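Local coordinates for lipolytic protein G-D-S-L family (Chitinophaga pinensis, PDB 4Q7Q), which is of unknown function but, as a GDSL-like lipase/acylhydrolase of the SGNH clan, probably hydrolyses ester bonds in lipids or other acylated substrates, at residues I15-L18 and N19-D23; Q49-N52 and G53-S56; G154-L157 and E158-A161; V175-L178 and Y179-P182. All coordinates share one frame; numbering follows the deposited sequence.

Interaction 1: residues I15-L18 and N19-D23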
loop_
_atom_site.group_PDB
_atom_site.type_symbol
_atom_site.label_atom_id
_atom_site.label_comp_id
_atom_site.label_asym_id
_atom_site.label_seq_id
_atom_site.Cartn_x
_atom_site.Cartn_y
_atom_site.Cartn_z
ATOM N N ILE A 15 -0.957 2.900 -4.090
ATOM C CA ILE A 15 0.487 2.720 -4.008
ATOM C C ILE A 15 1.034 2.029 -5.270
ATOM O O ILE A 15 2.146 2.316 -5.714
ATOM C CB ILE A 15 0.869 2.017 -2.699
ATOM C CG1 ILE A 15 0.522 2.941 -1.528
ATOM C CG2 ILE A 15 2.337 1.637 -2.669
ATOM C CD1 ILE A 15 0.605 2.301 -0.160
ATOM N N THR A 16 0.210 1.173 -5.876
ATOM C CA THR A 16 0.539 0.490 -7.126
ATOM C C THR A 16 0.152 1.344 -8.325
ATOM O O THR A 16 0.946 1.540 -9.242
ATOM C CB THR A 16 -0.177 -0.867 -7.182
ATOM O OG1 THR A 16 0.278 -1.659 -6.079
ATOM C CG2 THR A 16 0.097 -1.592 -8.492
ATOM N N TYR A 17 -1.079 1.836 -8.307
ATOM C CA TYR A 17 -1.600 2.712 -9.355
ATOM C C TYR A 17 -0.644 3.851 -9.734
ATOM O O TYR A 17 -0.405 4.115 -10.921
ATOM C CB TYR A 17 -2.930 3.296 -8.881
ATOM C CG TYR A 17 -3.503 4.390 -9.763
ATOM C CD1 TYR A 17 -4.319 4.082 -10.848
ATOM C CD2 TYR A 17 -3.255 5.734 -9.484
ATOM C CE1 TYR A 17 -4.857 5.083 -11.644
ATOM C CE2 TYR A 17 -3.781 6.735 -10.266
ATOM C CZ TYR A 17 -4.585 6.409 -11.348
ATOM O OH TYR A 17 -5.112 7.409 -12.132
ATOM N N LEU A 18 -0.090 4.510 -8.718
ATOM C CA LEU A 18 0.685 5.727 -8.918
ATOM C C LEU A 18 1.992 5.515 -9.670
ATOM O O LEU A 18 2.598 6.483 -10.122
ATOM C CB LEU A 18 0.966 6.408 -7.575
ATOM C CG LEU A 18 -0.260 7.056 -6.928
ATOM C CD1 LEU A 18 -0.005 7.418 -5.451
ATOM C CD2 LEU A 18 -0.728 8.266 -7.742
ATOM N N ASN A 19 2.428 4.260 -9.800
ATOM C CA ASN A 19 3.634 3.950 -10.567
ATOM C C ASN A 19 3.589 4.560 -11.963
ATOM O O ASN A 19 4.612 4.986 -12.503
ATOM C CB ASN A 19 3.832 2.437 -10.678
ATOM C CG ASN A 19 5.126 2.070 -11.379
ATOM O OD1 ASN A 19 6.190 2.023 -10.762
ATOM N ND2 ASN A 19 5.044 1.814 -12.682
ATOM N N ASP A 20 2.389 4.616 -12.531
ATOM C CA ASP A 20 2.231 5.072 -13.907
ATOM C C ASP A 20 1.458 6.376 -14.030
ATOM O O ASP A 20 1.044 6.762 -15.123
ATOM C CB ASP A 20 1.620 3.961 -14.756
ATOM C CG ASP A 20 2.542 2.769 -14.859
ATOM O OD1 ASP A 20 2.519 1.926 -13.939
ATOM O OD2 ASP A 20 3.332 2.704 -15.834
ATOM N N HIS A 21 1.284 7.051 -12.901
ATOM C CA HIS A 21 0.568 8.320 -12.860
ATOM C C HIS A 21 1.274 9.258 -11.908
ATOM O O HIS A 21 0.701 9.704 -10.912
ATOM C CB HIS A 21 -0.887 8.102 -12.446
ATOM C CG HIS A 21 -1.630 7.209 -13.381
ATOM N ND1 HIS A 21 -2.033 7.619 -14.634
ATOM C CD2 HIS A 21 -1.995 5.910 -13.273
ATOM C CE1 HIS A 21 -2.640 6.619 -15.247
ATOM N NE2 HIS A 21 -2.625 5.569 -14.444
ATOM N N LEU A 22 2.529 9.557 -12.224
ATOM C CA LEU A 22 3.360 10.348 -11.329
ATOM C C LEU A 22 2.874 11.790 -11.196
ATOM O O LEU A 22 3.163 12.446 -10.203
ATOM C CB LEU A 22 4.825 10.291 -11.764
ATOM C CG LEU A 22 5.378 8.863 -11.808
ATOM C CD1 LEU A 22 6.762 8.834 -12.420
ATOM C CD2 LEU A 22 5.391 8.246 -10.414
ATOM N N ASP A 23 2.113 12.271 -12.175
ATOM C CA ASP A 23 1.492 13.592 -12.071
ATOM C C ASP A 23 0.578 13.673 -10.845
ATOM O O ASP A 23 0.449 14.733 -10.233
ATOM C CB ASP A 23 0.700 13.930 -13.338
ATOM C CG ASP A 23 -0.372 12.906 -13.649
ATOM O OD1 ASP A 23 -0.068 11.696 -13.630
ATOM O OD2 ASP A 23 -1.524 13.309 -13.917
#
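The phenol ring of Tyr17 lies across the imidazole of His21 in an offset stack, with ring centroids 4.2 Å apart and planes 19° from parallel. Tyr17 CZ comes to 3.3 Å from His21 CD2, and Tyr17 OH sits above the middle of the imidazole. With CG anti to the backbone N (chi1 171°), the phenol is carried off the helix to where the chain, four residues on, delivers the histidine. The hydroxyl also bonds to Glu24, so the ring is held at both its face and its far end. A leucine in its place would probably leave the imidazole of His21 without a flat partner and Glu24 without its hydroxyl mate.

This short helix starts at the serine of the family's GDS motif, Ser14, the probable nucleophile, and the side chain of Leu18 touches Tyr234 and His238, the latter probably of the catalytic triad. Three successive i to i+3 backbone bonds carry the chain from Thr16 round to His21; in the last, His21 N meets Leu18 O at 3.1 Å. Asn19 ND2 gives Asp20 OD1 an almost straight bond (178°) of 2.8 Å, arriving from above the carboxylate plane, while Asp20 OD2 takes a bond from Tyr46.

Interaction 2: residues Q49-N52 and G53-S56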
loop_
_atom_site.group_PDB
_atom_site.type_symbol
_atom_site.label_atom_id
_atom_site.label_comp_id
_atom_site.label_asym_id
_atom_site.label_seq_id
_atom_site.Cartn_x
_atom_site.Cartn_y
_atom_site.Cartn_z
ATOM N N GLN A 49 -2.202 -3.266 -12.267
ATOM C CA GLN A 49 -3.576 -3.482 -11.835
ATOM C C GLN A 49 -3.788 -2.868 -10.450
ATOM O O GLN A 49 -4.449 -3.432 -9.573
ATOM C CB GLN A 49 -3.953 -4.967 -11.890
ATOM C CG GLN A 49 -4.309 -5.433 -13.297
ATOM C CD GLN A 49 -5.738 -5.095 -13.668
ATOM O OE1 GLN A 49 -6.471 -4.477 -12.886
ATOM N NE2 GLN A 49 -6.156 -5.522 -14.858
ATOM N N GLY A 50 -3.203 -1.687 -10.266
ATOM C CA GLY A 50 -3.444 -0.887 -9.085
ATOM C C GLY A 50 -4.639 -0.006 -9.357
ATOM O O GLY A 50 -4.726 0.645 -10.408
ATOM N N HIS A 51 -5.562 0.021 -8.408
ATOM C CA HIS A 51 -6.776 0.818 -8.541
ATOM C C HIS A 51 -6.835 1.866 -7.449
ATOM O O HIS A 51 -6.844 1.549 -6.263
ATOM C CB HIS A 51 -7.998 -0.092 -8.540
ATOM C CG HIS A 51 -8.021 -1.011 -9.714
ATOM N ND1 HIS A 51 -8.755 -0.746 -10.849
ATOM C CD2 HIS A 51 -7.346 -2.157 -9.958
ATOM C CE1 HIS A 51 -8.551 -1.704 -11.734
ATOM N NE2 HIS A 51 -7.694 -2.573 -11.219
ATOM N N ASN A 52 -6.843 3.121 -7.879
ATOM C CA ASN A 52 -6.685 4.261 -6.991
ATOM C C ASN A 52 -7.810 4.323 -5.973
ATOM O O ASN A 52 -8.973 4.438 -6.338
ATOM C CB ASN A 52 -6.622 5.548 -7.816
ATOM C CG ASN A 52 -6.125 6.736 -7.008
ATOM O OD1 ASN A 52 -5.671 6.577 -5.882
ATOM N ND2 ASN A 52 -6.186 7.923 -7.592
ATOM N N GLY A 53 -7.459 4.204 -4.696
ATOM C CA GLY A 53 -8.430 4.333 -3.634
ATOM C C GLY A 53 -9.175 3.071 -3.264
ATOM O O GLY A 53 -10.005 3.103 -2.367
ATOM N N TRP A 54 -8.905 1.965 -3.949
ATOM C CA TRP A 54 -9.710 0.765 -3.726
ATOM C C TRP A 54 -9.283 -0.047 -2.509
ATOM O O TRP A 54 -8.104 -0.106 -2.144
ATOM C CB TRP A 54 -9.691 -0.160 -4.947
ATOM C CG TRP A 54 -10.469 0.314 -6.139
ATOM C CD1 TRP A 54 -10.685 1.608 -6.541
ATOM C CD2 TRP A 54 -11.102 -0.519 -7.113
ATOM N NE1 TRP A 54 -11.430 1.618 -7.707
ATOM C CE2 TRP A 54 -11.693 0.325 -8.076
ATOM C CE3 TRP A 54 -11.238 -1.900 -7.258
ATOM C CZ2 TRP A 54 -12.400 -0.166 -9.166
ATOM C CZ3 TRP A 54 -11.941 -2.387 -8.348
ATOM C CH2 TRP A 54 -12.522 -1.522 -9.278
ATOM N N THR A 55 -10.262 -0.727 -1.925
ATOM C CA THR A 55 -10.009 -1.699 -0.872
ATOM C C THR A 55 -9.852 -3.091 -1.494
ATOM O O THR A 55 -10.172 -3.296 -2.675
ATOM C CB THR A 55 -11.178 -1.758 0.110
ATOM O OG1 THR A 55 -12.346 -2.190 -0.599
ATOM C CG2 THR A 55 -11.434 -0.383 0.725
ATOM N N SER A 56 -9.383 -4.054 -0.707
ATOM C CA SER A 56 -9.415 -5.438 -1.175
ATOM C C SER A 56 -10.857 -5.878 -1.448
ATOM O O SER A 56 -11.105 -6.724 -2.310
ATOM C CB SER A 56 -8.730 -6.394 -0.196
ATOM O OG SER A 56 -9.493 -6.567 0.985
#
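His51 presses its CB against the indole of Trp54, and this is the tight part of the contact. The CB stands 3.5 Å from the centroid of the five-membered ring and only 14° off its normal, a CH-pi contact over the face. Farther out the two rings diverge: the imidazole lies obliquely to the six-membered ring, their planes 33° apart. The approach is set by a type II beta turn from His51 to Trp54, closed by Trp54 N donating to His51 O at 3.1 Å. Gly53 occupies its third position with a positive phi, where any CB would collide with Asn52 O. An alanine at Trp54 would strip the cover from His51 CB and is likely to leave the imidazole looser, tethered mainly through its far nitrogen.

The outer side of the turn is looser and more exposed. Asn52, its CG anti to the backbone N (chi1 -166°), packs its side chain against Ser14, the serine of the GDS motif, and Tyr17. Through that contact the loop after strand 44-50 lies beside the probable nucleophile.

His51 NE2 donates to Gln49 OE1 at 2.8 Å, nearly along the C=O axis and close to the imidazole plane. With that nitrogen as donor, the amide fixes the rotation of the ring, while the indole supplies a hydrophobic wall beside it: one polar grip and one apolar one.

Interaction 3: residues G154-L157 and E158-A161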
loop_
_atom_site.group_PDB
_atom_site.type_symbol
_atom_site.label_atom_id
_atom_site.label_comp_id
_atom_site.label_asym_id
_atom_site.label_seq_id
_atom_site.Cartn_x
_atom_site.Cartn_y
_atom_site.Cartn_z
ATOM N N GLY A 154 -11.654 0.348 15.929
ATOM C CA GLY A 154 -11.235 -0.724 16.810
ATOM C C GLY A 154 -10.211 -1.676 16.235
ATOM O O GLY A 154 -9.916 -2.702 16.838
ATOM N N GLN A 155 -9.654 -1.340 15.078
ATOM C CA GLN A 155 -8.647 -2.195 14.441
ATOM C C GLN A 155 -7.349 -1.452 14.177
ATOM O O GLN A 155 -7.365 -0.290 13.770
ATOM C CB GLN A 155 -9.168 -2.768 13.119
ATOM C CG GLN A 155 -10.466 -3.520 13.265
ATOM C CD GLN A 155 -10.916 -4.189 11.971
ATOM O OE1 GLN A 155 -11.171 -5.397 11.938
ATOM N NE2 GLN A 155 -11.046 -3.401 10.909
ATOM N N THR A 156 -6.222 -2.121 14.410
ATOM C CA THR A 156 -4.928 -1.562 14.030
ATOM C C THR A 156 -4.596 -1.986 12.614
ATOM O O THR A 156 -5.073 -3.013 12.134
ATOM C CB THR A 156 -3.791 -2.071 14.919
ATOM O OG1 THR A 156 -3.636 -3.480 14.714
ATOM C CG2 THR A 156 -4.071 -1.784 16.391
ATOM N N LEU A 157 -3.754 -1.211 11.951
ATOM C CA LEU A 157 -3.300 -1.575 10.616
ATOM C C LEU A 157 -2.474 -2.853 10.702
ATOM O O LEU A 157 -2.486 -3.682 9.779
ATOM C CB LEU A 157 -2.492 -0.436 9.986
ATOM C CG LEU A 157 -1.999 -0.652 8.552
ATOM C CD1 LEU A 157 -3.154 -0.957 7.590
ATOM C CD2 LEU A 157 -1.238 0.581 8.102
ATOM N N GLU A 158 -1.788 -3.036 11.828
ATOM C CA GLU A 158 -1.000 -4.242 12.019
ATOM C C GLU A 158 -1.842 -5.514 11.893
ATOM O O GLU A 158 -1.351 -6.535 11.410
ATOM C CB GLU A 158 -0.265 -4.220 13.359
ATOM C CG GLU A 158 0.666 -5.403 13.504
ATOM C CD GLU A 158 1.428 -5.423 14.809
ATOM O OE1 GLU A 158 1.018 -4.730 15.763
ATOM O OE2 GLU A 158 2.448 -6.138 14.876
ATOM N N GLU A 159 -3.105 -5.457 12.318
ATOM C CA GLU A 159 -3.983 -6.619 12.172
ATOM C C GLU A 159 -4.154 -7.018 10.714
ATOM O O GLU A 159 -4.284 -8.202 10.394
ATOM C CB GLU A 159 -5.355 -6.342 12.757
ATOM C CG GLU A 159 -5.371 -6.245 14.250
ATOM C CD GLU A 159 -6.755 -5.928 14.750
ATOM O OE1 GLU A 159 -7.659 -6.773 14.571
ATOM O OE2 GLU A 159 -6.944 -4.829 15.295
ATOM N N PHE A 160 -4.174 -6.019 9.839
ATOM C CA PHE A 160 -4.289 -6.255 8.401
ATOM C C PHE A 160 -3.015 -6.901 7.864
ATOM O O PHE A 160 -3.071 -7.845 7.077
ATOM C CB PHE A 160 -4.627 -4.946 7.673
ATOM C CG PHE A 160 -6.015 -4.453 7.953
ATOM C CD1 PHE A 160 -6.334 -3.897 9.187
ATOM C CD2 PHE A 160 -7.018 -4.565 6.998
ATOM C CE1 PHE A 160 -7.623 -3.459 9.459
ATOM C CE2 PHE A 160 -8.303 -4.133 7.265
ATOM C CZ PHE A 160 -8.606 -3.576 8.492
ATOM N N ALA A 161 -1.864 -6.400 8.292
ATOM C CA ALA A 161 -0.601 -7.025 7.921
ATOM C C ALA A 161 -0.559 -8.468 8.412
ATOM O O ALA A 161 -0.114 -9.366 7.695
ATOM C CB ALA A 161 0.562 -6.238 8.481
HETATM O O HOH W 1 -9.598 -5.259 16.489
HETATM O O HOH W 2 -2.228 -5.004 16.542
#
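Thr156 and Glu159 answer each other across the first turn of helix 157-171 in a capping box. Thr156 OG1 accepts from Glu159 N at 3.2 Å, and Glu159 OE2 accepts in return from Thr156 N at 2.9 Å, meeting it from above the carboxylate plane. Glu159 N also reaches Thr156 O, weakly. Threonine suits the N-cap because at chi1 65° its hydroxyl stands between its own N and carbonyl carbon, facing the helix amides. Glutamate suits the third helical position: its chain, extended beyond CG, is just long enough to reach back. Its negative charge is probably favourable at the positive helix end.

Two waters extend the network. One lies 2.6 Å from Gly154 O and also hydrogen-bonds to Glu159 OE2; another bonds to Thr156 OG1 and, weakly, to Glu158 OE1. Glu158 OE2 pairs with His180. Ala161 N makes the first regular helical bond, to Leu157 O at 3.2 Å.

Gln155 sets its amide almost perpendicular (82°) to the Phe160 ring, with NE2 at the ring edge, 3.4 Å from Phe160 CZ. Both ends of that amide are satisfied, by Arg87 O and Val89 N, and Gln155 O accepts from the indole nitrogen of Trp83. Phe160 meets Trp83 of helix 80-85 nearly at right angles and Leu157 packs on the same tryptophan, seating helix 157-171 against helix 80-85.

Interaction 4: residues V175-L178 and Y179-P182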
loop_
_atom_site.group_PDB
_atom_site.type_symbol
_atom_site.label_atom_id
_atom_site.label_comp_id
_atom_site.label_asym_id
_atom_site.label_seq_id
_atom_site.Cartn_x
_atom_site.Cartn_y
_atom_site.Cartn_z
ATOM N N VAL A 175 5.374 -13.733 1.392
ATOM C CA VAL A 175 4.840 -12.432 1.754
ATOM C C VAL A 175 5.973 -11.426 1.935
ATOM O O VAL A 175 6.942 -11.685 2.651
ATOM C CB VAL A 175 4.024 -12.504 3.062
ATOM C CG1 VAL A 175 3.524 -11.127 3.448
ATOM C CG2 VAL A 175 2.865 -13.472 2.918
ATOM N N VAL A 176 5.875 -10.294 1.250
ATOM C CA VAL A 176 6.760 -9.171 1.510
ATOM C C VAL A 176 6.168 -8.403 2.679
ATOM O O VAL A 176 5.106 -7.796 2.551
ATOM C CB VAL A 176 6.861 -8.246 0.291
ATOM C CG1 VAL A 176 7.726 -7.028 0.618
ATOM C CG2 VAL A 176 7.419 -9.007 -0.900
ATOM N N ASP A 177 6.846 -8.436 3.821
ATOM C CA ASP A 177 6.313 -7.794 5.024
ATOM C C ASP A 177 6.816 -6.361 5.130
ATOM O O ASP A 177 7.825 -6.094 5.785
ATOM C CB ASP A 177 6.688 -8.579 6.281
ATOM C CG ASP A 177 5.880 -8.163 7.504
ATOM O OD1 ASP A 177 5.177 -7.137 7.442
ATOM O OD2 ASP A 177 5.951 -8.872 8.535
ATOM N N LEU A 178 6.114 -5.435 4.489
ATOM C CA LEU A 178 6.469 -4.024 4.619
ATOM C C LEU A 178 6.140 -3.472 6.004
ATOM O O LEU A 178 6.848 -2.604 6.509
ATOM C CB LEU A 178 5.776 -3.172 3.557
ATOM C CG LEU A 178 6.039 -3.566 2.103
ATOM C CD1 LEU A 178 5.262 -2.645 1.195
ATOM C CD2 LEU A 178 7.535 -3.524 1.798
ATOM N N TYR A 179 5.061 -3.964 6.607
ATOM C CA TYR A 179 4.623 -3.436 7.892
ATOM C C TYR A 179 5.739 -3.544 8.927
ATOM O O TYR A 179 6.004 -2.598 9.671
ATOM C CB TYR A 179 3.358 -4.138 8.412
ATOM C CG TYR A 179 2.799 -3.379 9.587
ATOM C CD1 TYR A 179 3.341 -3.543 10.855
ATOM C CD2 TYR A 179 1.782 -2.446 9.423
ATOM C CE1 TYR A 179 2.892 -2.823 11.924
ATOM C CE2 TYR A 179 1.308 -1.719 10.511
ATOM C CZ TYR A 179 1.872 -1.919 11.756
ATOM O OH TYR A 179 1.443 -1.205 12.844
ATOM N N HIS A 180 6.399 -4.696 8.966
ATOM C CA HIS A 180 7.453 -4.921 9.949
ATOM C C HIS A 180 8.862 -4.701 9.408
ATOM O O HIS A 180 9.845 -5.054 10.058
ATOM C CB HIS A 180 7.319 -6.315 10.571
ATOM C CG HIS A 180 6.002 -6.548 11.249
ATOM N ND1 HIS A 180 4.989 -7.286 10.676
ATOM C CD2 HIS A 180 5.536 -6.138 12.451
ATOM C CE1 HIS A 180 3.953 -7.321 11.496
ATOM N NE2 HIS A 180 4.258 -6.632 12.580
ATOM N N HIS A 181 8.962 -4.107 8.224
ATOM C CA HIS A 181 10.261 -3.797 7.642
ATOM C C HIS A 181 11.009 -2.807 8.537
ATOM O O HIS A 181 10.481 -1.755 8.871
ATOM C CB HIS A 181 10.070 -3.216 6.239
ATOM C CG HIS A 181 11.324 -3.177 5.422
ATOM N ND1 HIS A 181 12.421 -2.423 5.774
ATOM C CD2 HIS A 181 11.647 -3.798 4.264
ATOM C CE1 HIS A 181 13.374 -2.590 4.871
ATOM N NE2 HIS A 181 12.929 -3.416 3.944
ATOM N N PRO A 182 12.243 -3.149 8.938
ATOM C CA PRO A 182 12.958 -2.299 9.899
ATOM C C PRO A 182 13.226 -0.867 9.413
ATOM O O PRO A 182 13.474 0.015 10.240
ATOM C CB PRO A 182 14.273 -3.057 10.139
ATOM C CG PRO A 182 14.409 -3.980 8.969
ATOM C CD PRO A 182 13.017 -4.342 8.561
#
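Leu178 to His181 form a type I beta turn just past strand 175-176, closed by His181 N donating to Leu178 O at 3.1 Å. Asp177, immediately before the turn, grips His180 twice. Its OD1 accepts from His180 N at 3.1 Å, well above the carboxylate plane, and its OD2 accepts from His180 ND1 at 2.8 Å on the syn side, close to that plane. Aspartate suits this place because its short chain, with CG anti to the backbone N (chi1 -165°), puts one oxygen on the backbone and the other on the ring. The acid meets the imidazole at its edge, with the carboxylate plane turned almost perpendicular (88°) to the ring. Asp177 OD1 is also bonded to Thr128 OG1, which fixes the carboxylate from a neighbouring loop.

Over one face of the imidazole lies Tyr179 CD1, 3.6 Å above its centre, so the two consecutive aromatic side chains fold against each other. With Glu158 on its other nitrogen, His180 is held between two carboxylates and would probably find its protonated form stabilised. On the other flank of the turn, His181 CB rests 3.3 Å from Leu178 O, and its ND1 receives Leu183 N.

Leu178 packs on Ile127 of strand 123-127 and on Leu184. Tyr179 lies on Glu158 and Ala161 of helix 157-171, while His181 reaches Ile246 of helix 241-257; the turn thus follows the edge strand of the parallel sheet and lies between these two helices.

Overall arrangement
The four contacts follow one another along the chain without interleaving. Interactions 1 and 2 have centres 11 Å apart and touch, Tyr17 packing on Gly50 and Asn52; helix 14-17 and the loop after strand 44-50 thus build one side of the probable active site. Interactions 3 and 4, 14 Å apart by their centres, also touch, through Glu158 and His180 and through Ala161 and Tyr179, joining the start of helix 157-171 to the turn after strand 175-176. Interactions 2 and 4 adjoin the two outermost strands of the same parallel sheet, with centres 20 Å apart. All the contacts are local, shaping loops and helix ends around the sheet of an SGNH hydrolase.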